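Local coordinates for globin (Chloroflexus aurantiacus, PDB 5D1V), which binds heme as a group II truncated hemoglobin and, like its relatives, probably binds and carries oxygen, at residues 49-54 with 60-65; 22-27 with 39-44; 94-99 with 104-109. All blocks are in the same frame, centred on the assembly; numbering follows the deposited sequence.

Contact 1. Residues 49-54 with 60-65; sequences RLFLMQ and RTYSER. With HEM (protoporphyrin IX containing Fe), chain C.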
loop_
_atom_site.group_PDB
_atom_site.type_symbol
_atom_site.label_atom_id
_atom_site.label_comp_id
_atom_site.label_asym_id
_atom_site.label_seq_id
_atom_site.Cartn_x
_atom_site.Cartn_y
_atom_site.Cartn_z
ATOM N N ARG A 49 -4.482 -13.393 17.440
ATOM C CA ARG A 49 -5.306 -14.304 16.640
ATOM C C ARG A 49 -6.718 -14.420 17.217
ATOM O O ARG A 49 -7.691 -14.274 16.475
ATOM C CB ARG A 49 -4.688 -15.696 16.530
ATOM C CG ARG A 49 -5.538 -16.655 15.674
ATOM C CD ARG A 49 -4.936 -18.021 15.545
ATOM N NE ARG A 49 -4.406 -18.520 16.815
ATOM C CZ ARG A 49 -5.065 -19.282 17.680
ATOM N NH1 ARG A 49 -6.313 -19.697 17.438
ATOM N NH2 ARG A 49 -4.456 -19.645 18.794
ATOM N N LEU A 50 -6.831 -14.646 18.532
ATOM C CA LEU A 50 -8.141 -14.824 19.145
ATOM C C LEU A 50 -8.975 -13.546 19.026
ATOM O O LEU A 50 -10.186 -13.606 18.787
ATOM C CB LEU A 50 -8.009 -15.224 20.602
ATOM C CG LEU A 50 -7.307 -16.579 20.801
ATOM C CD1 LEU A 50 -7.131 -16.861 22.288
ATOM C CD2 LEU A 50 -8.028 -17.735 20.131
ATOM N N PHE A 51 -8.329 -12.394 19.164
ATOM C CA PHE A 51 -9.032 -11.138 19.000
ATOM C C PHE A 51 -9.616 -11.018 17.597
ATOM O O PHE A 51 -10.790 -10.692 17.439
ATOM C CB PHE A 51 -8.144 -9.920 19.237
ATOM C CG PHE A 51 -8.819 -8.653 18.811
ATOM C CD1 PHE A 51 -9.905 -8.160 19.526
ATOM C CD2 PHE A 51 -8.469 -8.026 17.623
ATOM C CE1 PHE A 51 -10.580 -7.019 19.104
ATOM C CE2 PHE A 51 -9.131 -6.898 17.181
ATOM C CZ PHE A 51 -10.203 -6.383 17.926
ATOM N N LEU A 52 -8.791 -11.255 16.579
ATOM C CA LEU A 52 -9.269 -11.124 15.216
ATOM C C LEU A 52 -10.429 -12.084 14.968
ATOM O O LEU A 52 -11.450 -11.718 14.365
ATOM C CB LEU A 52 -8.144 -11.374 14.218
ATOM C CG LEU A 52 -7.023 -10.328 14.285
ATOM C CD1 LEU A 52 -5.823 -10.773 13.431
ATOM C CD2 LEU A 52 -7.513 -8.949 13.864
ATOM N N MET A 53 -10.272 -13.309 15.443
ATOM C CA MET A 53 -11.320 -14.314 15.279
ATOM C C MET A 53 -12.641 -13.824 15.859
ATOM O O MET A 53 -13.704 -13.941 15.239
ATOM C CB MET A 53 -10.913 -15.635 15.956
ATOM C CG MET A 53 -9.787 -16.351 15.224
ATOM S SD MET A 53 -9.105 -17.718 16.174
ATOM C CE MET A 53 -10.564 -18.682 16.462
ATOM N N GLN A 54 -12.570 -13.269 17.054
ATOM C CA GLN A 54 -13.751 -12.764 17.743
ATOM C C GLN A 54 -14.348 -11.545 17.068
ATOM O O GLN A 54 -15.553 -11.469 16.874
ATOM C CB GLN A 54 -13.401 -12.422 19.180
ATOM C CG GLN A 54 -14.568 -11.873 19.992
ATOM C CD GLN A 54 -14.165 -11.629 21.430
ATOM O OE1 GLN A 54 -13.981 -12.568 22.202
ATOM N NE2 GLN A 54 -13.989 -10.358 21.784
ATOM N N ARG A 60 -15.768 -16.494 20.951
ATOM C CA ARG A 60 -15.534 -15.446 21.947
ATOM C C ARG A 60 -14.422 -15.830 22.900
ATOM O O ARG A 60 -14.399 -15.390 24.054
ATOM C CB ARG A 60 -16.778 -15.180 22.775
ATOM C CG ARG A 60 -18.063 -15.047 22.007
ATOM C CD ARG A 60 -18.170 -13.738 21.327
ATOM N NE ARG A 60 -17.936 -12.622 22.234
ATOM C CZ ARG A 60 -17.877 -11.355 21.841
ATOM N NH1 ARG A 60 -18.070 -11.045 20.564
ATOM N NH2 ARG A 60 -17.629 -10.404 22.723
ATOM N N THR A 61 -13.511 -16.673 22.430
ATOM C CA THR A 61 -12.424 -17.150 23.276
ATOM C C THR A 61 -11.556 -15.983 23.795
ATOM O O THR A 61 -11.102 -15.975 24.945
ATOM C CB THR A 61 -11.561 -18.161 22.504
ATOM O OG1 THR A 61 -12.420 -19.130 21.903
ATOM C CG2 THR A 61 -10.596 -18.868 23.405
ATOM N N TYR A 62 -11.355 -14.974 22.953
ATOM C CA TYR A 62 -10.570 -13.834 23.363
ATOM C C TYR A 62 -11.120 -13.241 24.670
ATOM O O TYR A 62 -10.373 -13.035 25.641
ATOM C CB TYR A 62 -10.535 -12.744 22.277
ATOM C CG TYR A 62 -9.724 -11.560 22.749
ATOM C CD1 TYR A 62 -8.339 -11.534 22.629
ATOM C CD2 TYR A 62 -10.348 -10.485 23.352
ATOM C CE1 TYR A 62 -7.619 -10.467 23.093
ATOM C CE2 TYR A 62 -9.639 -9.413 23.805
ATOM C CZ TYR A 62 -8.281 -9.406 23.693
ATOM O OH TYR A 62 -7.586 -8.319 24.184
ATOM N N SER A 63 -12.411 -12.922 24.662
ATOM C CA SER A 63 -13.072 -12.323 25.824
ATOM C C SER A 63 -12.978 -13.213 27.065
ATOM O O SER A 63 -12.864 -12.711 28.188
ATOM C CB SER A 63 -14.547 -12.030 25.514
ATOM O OG SER A 63 -15.332 -13.218 25.523
ATOM N N GLU A 64 -13.044 -14.525 26.874
ATOM C CA GLU A 64 -12.951 -15.458 27.984
ATOM C C GLU A 64 -11.575 -15.395 28.619
ATOM O O GLU A 64 -11.432 -15.603 29.835
ATOM C CB GLU A 64 -13.269 -16.877 27.501
ATOM C CG GLU A 64 -14.742 -17.073 27.193
ATOM C CD GLU A 64 -15.011 -18.266 26.293
ATOM O OE1 GLU A 64 -14.078 -19.071 26.074
ATOM O OE2 GLU A 64 -16.158 -18.374 25.794
ATOM N N ARG A 65 -10.563 -15.083 27.817
ATOM C CA ARG A 65 -9.173 -15.071 28.301
ATOM C C ARG A 65 -8.697 -13.689 28.703
ATOM O O ARG A 65 -7.878 -13.554 29.614
ATOM C CB ARG A 65 -8.215 -15.623 27.230
ATOM C CG ARG A 65 -8.308 -17.071 26.987
ATOM C CD ARG A 65 -6.915 -17.713 26.804
ATOM N NE ARG A 65 -6.901 -18.712 25.738
ATOM C CZ ARG A 65 -7.575 -19.858 25.766
ATOM N NH1 ARG A 65 -8.329 -20.175 26.811
ATOM N NH2 ARG A 65 -7.498 -20.689 24.735
HETATM C CHA HEM C . -0.894 -6.361 21.163
HETATM C CHB HEM C . -4.372 -5.706 17.836
HETATM C CHC HEM C . -1.927 -1.860 16.094
HETATM C CHD HEM C . 1.918 -3.344 18.651
HETATM C C1A HEM C . -2.062 -6.488 20.455
HETATM C C2A HEM C . -3.171 -7.366 20.789
HETATM C C3A HEM C . -4.133 -7.175 19.875
HETATM C C4A HEM C . -3.661 -6.164 18.930
HETATM C CMA HEM C . -5.532 -7.846 19.720
HETATM C CAA HEM C . -3.192 -8.315 22.009
HETATM C CBA HEM C . -4.065 -7.636 23.077
HETATM C CGA HEM C . -3.963 -8.438 24.363
HETATM O O1A HEM C . -2.881 -8.450 24.995
HETATM O O2A HEM C . -4.967 -9.057 24.773
HETATM C C1B HEM C . -4.023 -4.594 17.081
HETATM C C2B HEM C . -4.818 -3.973 16.046
HETATM C C3B HEM C . -4.126 -2.902 15.595
HETATM C C4B HEM C . -2.884 -2.836 16.293
HETATM C CMB HEM C . -6.206 -4.484 15.586
HETATM C CAB HEM C . -4.454 -1.868 14.496
HETATM C CBB HEM C . -5.421 -2.147 13.621
HETATM C C1C HEM C . -0.654 -1.925 16.606
HETATM C C2C HEM C . 0.459 -1.047 16.274
HETATM C C3C HEM C . 1.509 -1.487 17.012
HETATM C C4C HEM C . 1.113 -2.638 17.785
HETATM C CMC HEM C . 0.360 0.157 15.292
HETATM C CAC HEM C . 2.942 -0.955 17.010
HETATM C CBC HEM C . 3.326 -0.401 15.865
HETATM C C1D HEM C . 1.491 -4.244 19.602
HETATM C C2D HEM C . 2.283 -4.818 20.684
HETATM C C3D HEM C . 1.486 -5.646 21.386
HETATM C C4D HEM C . 0.180 -5.624 20.758
HETATM C CMD HEM C . 3.758 -4.490 20.961
HETATM C CAD HEM C . 1.851 -6.484 22.621
HETATM C CBD HEM C . 2.208 -7.883 22.139
HETATM C CGD HEM C . 2.540 -8.797 23.281
HETATM O O1D HEM C . 3.138 -9.867 23.002
HETATM O O2D HEM C . 2.226 -8.453 24.454
HETATM N NA HEM C . -2.408 -5.760 19.324
HETATM N NB HEM C . -2.856 -3.872 17.210
HETATM N NC HEM C . -0.220 -2.844 17.542
HETATM N ND HEM C . 0.226 -4.762 19.695
HETATM FE FE HEM C . -1.278 -4.317 18.414
HETATM O O HOH W 1 -11.739 -15.510 20.175
HETATM O O HOH W 2 -17.618 -13.036 17.838
HETATM O O HOH W 3 -0.494 -5.839 17.096
#
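Q54, Y62 and L50 hold helix 42-55 against the short helix 61-66, axes 129° apart. Q54 has CG anti to the backbone N (chi1 180°) and stays extended beyond it, carrying its amide to the start of helix 61-66. There Q54 OE1 accepts a fairly straight hydrogen bond from S63 N at 2.9 Å. The guanidinium of R60, the N-cap residue, stacks on this amide, the planes 6° apart and Q54 CD 3.7 Å above the guanidinium centre. A leucine in place of Q54 would probably leave S63 N without its acceptor and the R60 guanidinium without its flat partner. Y62 CB packs 3.9 Å from L50 CB, and water 1 accepts from Y62 N while donating to L50 O. F51 lays its CB over a face of the Y62 ring, 4.1 Å from the centroid, and its ring edge points at the Y62 face. Farther out, L50 CD1 meets T61 CG2 at 4.2 Å. Y62 OH donates to heme propionate O2A at 2.8 Å; R66 is hydrogen-bonded to the same heme. Through Y62, and F51 packed on heme methyl CMA, the contact walls part of the heme pocket beside one propionate in this truncated globin fold.

Contact 2. Residues 22-27 with 39-44; sequences IFYARV and ADLEPG. With HEM (protoporphyrin IX containing Fe), chain C.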
loop_
_atom_site.group_PDB
_atom_site.type_symbol
_atom_site.label_atom_id
_atom_site.label_comp_id
_atom_site.label_asym_id
_atom_site.label_seq_id
_atom_site.Cartn_x
_atom_site.Cartn_y
_atom_site.Cartn_z
ATOM N N ILE A 22 1.797 -15.060 9.168
ATOM C CA ILE A 22 2.498 -14.287 8.151
ATOM C C ILE A 22 2.831 -12.909 8.730
ATOM O O ILE A 22 3.930 -12.364 8.547
ATOM C CB ILE A 22 1.659 -14.208 6.876
ATOM C CG1 ILE A 22 1.612 -15.583 6.213
ATOM C CG2 ILE A 22 2.262 -13.212 5.885
ATOM C CD1 ILE A 22 0.544 -15.678 5.118
ATOM N N PHE A 23 1.865 -12.354 9.449
ATOM C CA PHE A 23 2.006 -11.033 10.043
ATOM C C PHE A 23 3.168 -11.071 11.040
ATOM O O PHE A 23 4.062 -10.241 10.972
ATOM C CB PHE A 23 0.706 -10.601 10.709
ATOM C CG PHE A 23 0.827 -9.343 11.505
ATOM C CD1 PHE A 23 0.910 -8.126 10.860
ATOM C CD2 PHE A 23 0.867 -9.369 12.885
ATOM C CE1 PHE A 23 1.017 -6.958 11.563
ATOM C CE2 PHE A 23 0.985 -8.179 13.611
ATOM C CZ PHE A 23 1.065 -6.979 12.934
ATOM N N TYR A 24 3.170 -12.052 11.939
ATOM C CA TYR A 24 4.192 -12.093 12.979
ATOM C C TYR A 24 5.584 -12.374 12.415
ATOM O O TYR A 24 6.577 -11.859 12.932
ATOM C CB TYR A 24 3.808 -13.109 14.049
ATOM C CG TYR A 24 3.235 -12.411 15.262
ATOM C CD1 TYR A 24 1.922 -11.986 15.294
ATOM C CD2 TYR A 24 4.029 -12.144 16.356
ATOM C CE1 TYR A 24 1.408 -11.316 16.382
ATOM C CE2 TYR A 24 3.536 -11.488 17.450
ATOM C CZ TYR A 24 2.220 -11.061 17.465
ATOM O OH TYR A 24 1.729 -10.415 18.573
ATOM N N ALA A 25 5.664 -13.143 11.334
ATOM C CA ALA A 25 6.962 -13.388 10.702
ATOM C C ALA A 25 7.565 -12.070 10.233
ATOM O O ALA A 25 8.775 -11.820 10.386
ATOM C CB ALA A 25 6.826 -14.369 9.524
ATOM N N ARG A 26 6.710 -11.232 9.669
ATOM C CA ARG A 26 7.097 -9.921 9.186
ATOM C C ARG A 26 7.444 -8.990 10.337
ATOM O O ARG A 26 8.428 -8.278 10.276
ATOM C CB ARG A 26 5.967 -9.341 8.316
ATOM C CG ARG A 26 5.804 -10.157 7.066
ATOM C CD ARG A 26 4.630 -9.763 6.235
ATOM N NE ARG A 26 4.903 -8.445 5.709
ATOM C CZ ARG A 26 5.154 -8.151 4.442
ATOM N NH1 ARG A 26 5.130 -9.074 3.493
ATOM N NH2 ARG A 26 5.413 -6.896 4.135
ATOM N N VAL A 27 6.645 -9.001 11.396
ATOM C CA VAL A 27 6.960 -8.212 12.585
ATOM C C VAL A 27 8.335 -8.586 13.106
ATOM O O VAL A 27 9.159 -7.717 13.386
ATOM C CB VAL A 27 5.897 -8.413 13.675
ATOM C CG1 VAL A 27 6.316 -7.775 14.990
ATOM C CG2 VAL A 27 4.601 -7.862 13.210
ATOM N N ALA A 39 10.248 -10.357 24.573
ATOM C CA ALA A 39 11.213 -11.360 24.142
ATOM C C ALA A 39 10.504 -12.606 23.575
ATOM O O ALA A 39 10.929 -13.147 22.569
ATOM C CB ALA A 39 12.140 -11.742 25.290
ATOM N N ASP A 40 9.417 -13.038 24.213
ATOM C CA ASP A 40 8.648 -14.210 23.780
ATOM C C ASP A 40 7.383 -13.698 23.104
ATOM O O ASP A 40 6.530 -13.076 23.753
ATOM C CB ASP A 40 8.291 -15.127 24.971
ATOM C CG ASP A 40 7.469 -16.360 24.561
ATOM O OD1 ASP A 40 7.175 -16.533 23.347
ATOM O OD2 ASP A 40 7.141 -17.169 25.469
ATOM N N LEU A 41 7.258 -13.956 21.811
ATOM C CA LEU A 41 6.114 -13.435 21.058
ATOM C C LEU A 41 4.862 -14.296 21.170
ATOM O O LEU A 41 3.790 -13.842 20.785
ATOM C CB LEU A 41 6.482 -13.286 19.580
ATOM C CG LEU A 41 7.663 -12.369 19.252
ATOM C CD1 LEU A 41 8.055 -12.526 17.787
ATOM C CD2 LEU A 41 7.356 -10.924 19.540
ATOM N N GLU A 42 4.980 -15.523 21.668
ATOM C CA GLU A 42 3.894 -16.501 21.484
ATOM C C GLU A 42 2.596 -16.167 22.215
ATOM O O GLU A 42 1.507 -16.312 21.629
ATOM C CB GLU A 42 4.341 -17.904 21.893
ATOM C CG GLU A 42 5.247 -18.601 20.873
ATOM C CD GLU A 42 4.611 -18.747 19.489
ATOM O OE1 GLU A 42 3.404 -19.096 19.391
ATOM O OE2 GLU A 42 5.327 -18.497 18.495
ATOM N N PRO A 43 2.681 -15.741 23.490
ATOM C CA PRO A 43 1.394 -15.426 24.125
ATOM C C PRO A 43 0.629 -14.316 23.428
ATOM O O PRO A 43 -0.573 -14.432 23.234
ATOM C CB PRO A 43 1.788 -15.001 25.546
ATOM C CG PRO A 43 3.125 -15.617 25.780
ATOM C CD PRO A 43 3.810 -15.674 24.443
ATOM N N GLY A 44 1.323 -13.251 23.057
ATOM C CA GLY A 44 0.724 -12.127 22.367
ATOM C C GLY A 44 0.210 -12.485 20.985
ATOM O O GLY A 44 -0.833 -11.991 20.561
HETATM C CHA HEM C . -0.894 -6.361 21.163
HETATM C CHB HEM C . -4.372 -5.706 17.836
HETATM C CHC HEM C . -1.927 -1.860 16.094
HETATM C CHD HEM C . 1.918 -3.344 18.651
HETATM C C1A HEM C . -2.062 -6.488 20.455
HETATM C C2A HEM C . -3.171 -7.366 20.789
HETATM C C3A HEM C . -4.133 -7.175 19.875
HETATM C C4A HEM C . -3.661 -6.164 18.930
HETATM C CMA HEM C . -5.532 -7.846 19.720
HETATM C CAA HEM C . -3.192 -8.315 22.009
HETATM C CBA HEM C . -4.065 -7.636 23.077
HETATM C CGA HEM C . -3.963 -8.438 24.363
HETATM O O1A HEM C . -2.881 -8.450 24.995
HETATM O O2A HEM C . -4.967 -9.057 24.773
HETATM C C1B HEM C . -4.023 -4.594 17.081
HETATM C C2B HEM C . -4.818 -3.973 16.046
HETATM C C3B HEM C . -4.126 -2.902 15.595
HETATM C C4B HEM C . -2.884 -2.836 16.293
HETATM C CMB HEM C . -6.206 -4.484 15.586
HETATM C CAB HEM C . -4.454 -1.868 14.496
HETATM C CBB HEM C . -5.421 -2.147 13.621
HETATM C C1C HEM C . -0.654 -1.925 16.606
HETATM C C2C HEM C . 0.459 -1.047 16.274
HETATM C C3C HEM C . 1.509 -1.487 17.012
HETATM C C4C HEM C . 1.113 -2.638 17.785
HETATM C CMC HEM C . 0.360 0.157 15.292
HETATM C CAC HEM C . 2.942 -0.955 17.010
HETATM C CBC HEM C . 3.326 -0.401 15.865
HETATM C C1D HEM C . 1.491 -4.244 19.602
HETATM C C2D HEM C . 2.283 -4.818 20.684
HETATM C C3D HEM C . 1.486 -5.646 21.386
HETATM C C4D HEM C . 0.180 -5.624 20.758
HETATM C CMD HEM C . 3.758 -4.490 20.961
HETATM C CAD HEM C . 1.851 -6.484 22.621
HETATM C CBD HEM C . 2.208 -7.883 22.139
HETATM C CGD HEM C . 2.540 -8.797 23.281
HETATM O O1D HEM C . 3.138 -9.867 23.002
HETATM O O2D HEM C . 2.226 -8.453 24.454
HETATM N NA HEM C . -2.408 -5.760 19.324
HETATM N NB HEM C . -2.856 -3.872 17.210
HETATM N NC HEM C . -0.220 -2.844 17.542
HETATM N ND HEM C . 0.226 -4.762 19.695
HETATM FE FE HEM C . -1.278 -4.317 18.414
HETATM O O HOH W 4 3.525 -10.877 20.712
HETATM O O HOH W 3 -0.494 -5.839 17.096
#
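Y24 meets L41 and G44 in a small, buried, largely water-mediated contact between the B helix, 13-28, and the entrance to the E helix, 42-55, of this truncated, two-over-two globin fold. It lies on the distal side of the heme, where water 3 occupies one axial position of the iron and H75 the other. Direct contact is modest: Y24 CE2 passes L41 CB at 4.1 Å, the two side chains crossing at a slant, while Y24 OH comes to 3.5 Å from G44 C. The first torsion of Y24 is off a staggered value (chi1 -101°), with the ring directed at the start of helix 42-55, and K45 and Q48 of the E helix also touch it.

Water 4 makes up for the missing direct polar bond. It accepts from Y24 OH at 2.8 Å and donates to L41 O at 3.0 Å. The same water 4 also donates to heme propionate O1D, at a distance of 2.5 Å that is short for such a bond. One solvent molecule thus joins both segments to the cofactor, and it gives a buried hydroxyl a defined acceptor, which probably fixes how the O-H is turned.

G44 lies where the helix passes beside the propionate. G44 CA is 3.4 Å from heme O1D, and any side chain would run into that oxygen, so glycine lets the backbone come this close. Four residues earlier, the loop turns into the helix at D40, whose carboxylate provides the capping bond: E42 N donates to D40 OD1 at 2.9 Å with an N-H...O angle of 168°, the donor lying above the carboxylate plane, 47° out of it.

Contact 3. Residues 94-99 with 104-109; sequences AALNEA and PARSVM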
loop_
_atom_site.group_PDB
_atom_site.type_symbol
_atom_site.label_atom_id
_atom_site.label_comp_id
_atom_site.label_asym_id
_atom_site.label_seq_id
_atom_site.Cartn_x
_atom_site.Cartn_y
_atom_site.Cartn_z
ATOM N N ALA A 94 -0.275 -7.037 3.892
ATOM C CA ALA A 94 0.413 -8.093 3.157
ATOM C C ALA A 94 -0.071 -9.459 3.616
ATOM O O ALA A 94 -0.262 -10.367 2.800
ATOM C CB ALA A 94 1.923 -7.972 3.329
ATOM N N ALA A 95 -0.286 -9.614 4.916
ATOM C CA ALA A 95 -0.711 -10.904 5.450
ATOM C C ALA A 95 -2.093 -11.305 4.884
ATOM O O ALA A 95 -2.295 -12.469 4.543
ATOM C CB ALA A 95 -0.729 -10.868 6.970
ATOM N N LEU A 96 -3.031 -10.351 4.789
ATOM C CA LEU A 96 -4.338 -10.618 4.174
ATOM C C LEU A 96 -4.195 -11.085 2.748
ATOM O O LEU A 96 -4.854 -12.032 2.313
ATOM C CB LEU A 96 -5.204 -9.375 4.185
ATOM C CG LEU A 96 -5.604 -8.858 5.561
ATOM C CD1 LEU A 96 -6.451 -7.603 5.345
ATOM C CD2 LEU A 96 -6.383 -9.912 6.367
ATOM N N ASN A 97 -3.332 -10.416 2.012
ATOM C CA ASN A 97 -3.122 -10.795 0.617
ATOM C C ASN A 97 -2.470 -12.174 0.486
ATOM O O ASN A 97 -2.939 -13.011 -0.288
ATOM C CB ASN A 97 -2.306 -9.715 -0.084
ATOM C CG ASN A 97 -3.114 -8.433 -0.302
ATOM O OD1 ASN A 97 -3.882 -7.999 0.574
ATOM N ND2 ASN A 97 -2.967 -7.838 -1.482
ATOM N N GLU A 98 -1.416 -12.434 1.262
ATOM C CA GLU A 98 -0.700 -13.700 1.191
ATOM C C GLU A 98 -1.498 -14.885 1.754
ATOM O O GLU A 98 -1.324 -15.997 1.287
ATOM C CB GLU A 98 0.636 -13.570 1.904
ATOM C CG GLU A 98 1.556 -12.627 1.185
ATOM C CD GLU A 98 2.932 -12.544 1.815
ATOM O OE1 GLU A 98 3.335 -13.493 2.517
ATOM O OE2 GLU A 98 3.603 -11.523 1.588
ATOM N N ALA A 99 -2.417 -14.645 2.683
ATOM C CA ALA A 99 -3.219 -15.711 3.283
ATOM C C ALA A 99 -4.382 -16.126 2.393
ATOM O O ALA A 99 -5.068 -17.093 2.692
ATOM C CB ALA A 99 -3.740 -15.286 4.622
ATOM N N PRO A 104 -15.450 -9.945 -1.098
ATOM C CA PRO A 104 -15.308 -8.623 -0.480
ATOM C C PRO A 104 -14.830 -8.633 0.982
ATOM O O PRO A 104 -14.535 -7.567 1.542
ATOM C CB PRO A 104 -16.726 -8.054 -0.577
ATOM C CG PRO A 104 -17.607 -9.269 -0.536
ATOM C CD PRO A 104 -16.863 -10.334 -1.257
ATOM N N ALA A 105 -14.736 -9.805 1.585
ATOM C CA ALA A 105 -14.423 -9.877 3.003
ATOM C C ALA A 105 -13.081 -9.213 3.279
ATOM O O ALA A 105 -12.931 -8.522 4.280
ATOM C CB ALA A 105 -14.408 -11.319 3.470
ATOM N N ARG A 106 -12.091 -9.459 2.413
ATOM C CA ARG A 106 -10.769 -8.858 2.586
ATOM C C ARG A 106 -10.845 -7.343 2.693
ATOM O O ARG A 106 -10.117 -6.723 3.482
ATOM C CB ARG A 106 -9.831 -9.213 1.433
ATOM C CG ARG A 106 -8.395 -8.700 1.638
ATOM C CD ARG A 106 -7.636 -8.548 0.305
ATOM N NE ARG A 106 -7.316 -9.839 -0.304
ATOM C CZ ARG A 106 -6.404 -10.025 -1.262
ATOM N NH1 ARG A 106 -5.694 -9.002 -1.739
ATOM N NH2 ARG A 106 -6.198 -11.244 -1.741
ATOM N N SER A 107 -11.706 -6.726 1.886
ATOM C CA SER A 107 -11.853 -5.268 1.908
ATOM C C SER A 107 -12.399 -4.772 3.237
ATOM O O SER A 107 -11.975 -3.735 3.736
ATOM C CB SER A 107 -12.774 -4.787 0.795
ATOM O OG SER A 107 -12.147 -4.858 -0.482
ATOM N N VAL A 108 -13.349 -5.514 3.794
ATOM C CA VAL A 108 -13.937 -5.148 5.099
ATOM C C VAL A 108 -12.841 -5.156 6.162
ATOM O O VAL A 108 -12.739 -4.239 6.971
ATOM C CB VAL A 108 -15.103 -6.094 5.513
ATOM C CG1 VAL A 108 -15.608 -5.743 6.922
ATOM C CG2 VAL A 108 -16.271 -6.038 4.494
ATOM N N MET A 109 -12.025 -6.204 6.154
ATOM C CA MET A 109 -10.926 -6.352 7.091
ATOM C C MET A 109 -9.912 -5.210 6.926
ATOM O O MET A 109 -9.500 -4.611 7.915
ATOM C CB MET A 109 -10.246 -7.701 6.904
ATOM C CG MET A 109 -11.160 -8.831 7.211
ATOM S SD MET A 109 -10.444 -10.475 6.972
ATOM C CE MET A 109 -9.574 -10.631 8.500
#
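R106 lies across N97 and L96, and M109 crosses L96 obliquely, so that the contact has a polar part beside an apolar one. The chain of R106 leaves its backbone with CG turned opposite the N (chi1 -175°), heading for the facing helix, and R106 CG lies 4.1 Å from L96 CB. A bend at chi3 then turns the guanidinium over the backbone of N97. N97 CA sits 3.7 Å above the guanidinium plane of R106, offset toward its rim, with N97 CB and L96 O over the same group. The polar end of R106 has its strongest partner outside the two segments: NE donates to V101 O, in the turn between the helices.

These are the G and H helices of the globin fold, 82-98 and 105-119, packed nearly antiparallel at 168° around a tight connecting loop, their segment axes 10.8 Å apart at closest approach. P104, preceded by a cis peptide bond, leads into the second of them.

On the buried side, L96 spreads its two methyls over M109. L96 CD1 lies 4.1 Å from M109 CB, while L96 CD2 touches M109 CE at 3.9 Å and M109 SD at 4.1 Å. M109 also contacts F16 of helix 13-28 and I6 of helix 6-9.

Overall arrangement
From the N terminus, contact 2 comes first: it closes the loop that runs from helix 13-28 to the start of helix 42-55. Contact 1 then folds the end of helix 42-55 back on helix 61-66 across a short connection, and contact 3 closes the turn between helices 82-98 and 105-119. The three loops follow one another in series; none nests or crosses. Contacts 1 and 2 share helix 42-55 and both meet the heme, with centres about 17 Å apart. Contacts 2 and 3 touch directly through R26 NH1 and E98 OE2, a long, weak salt bridge at 3.5 Å, and through I22 packed on A95, linking helix 13-28 to helix 82-98.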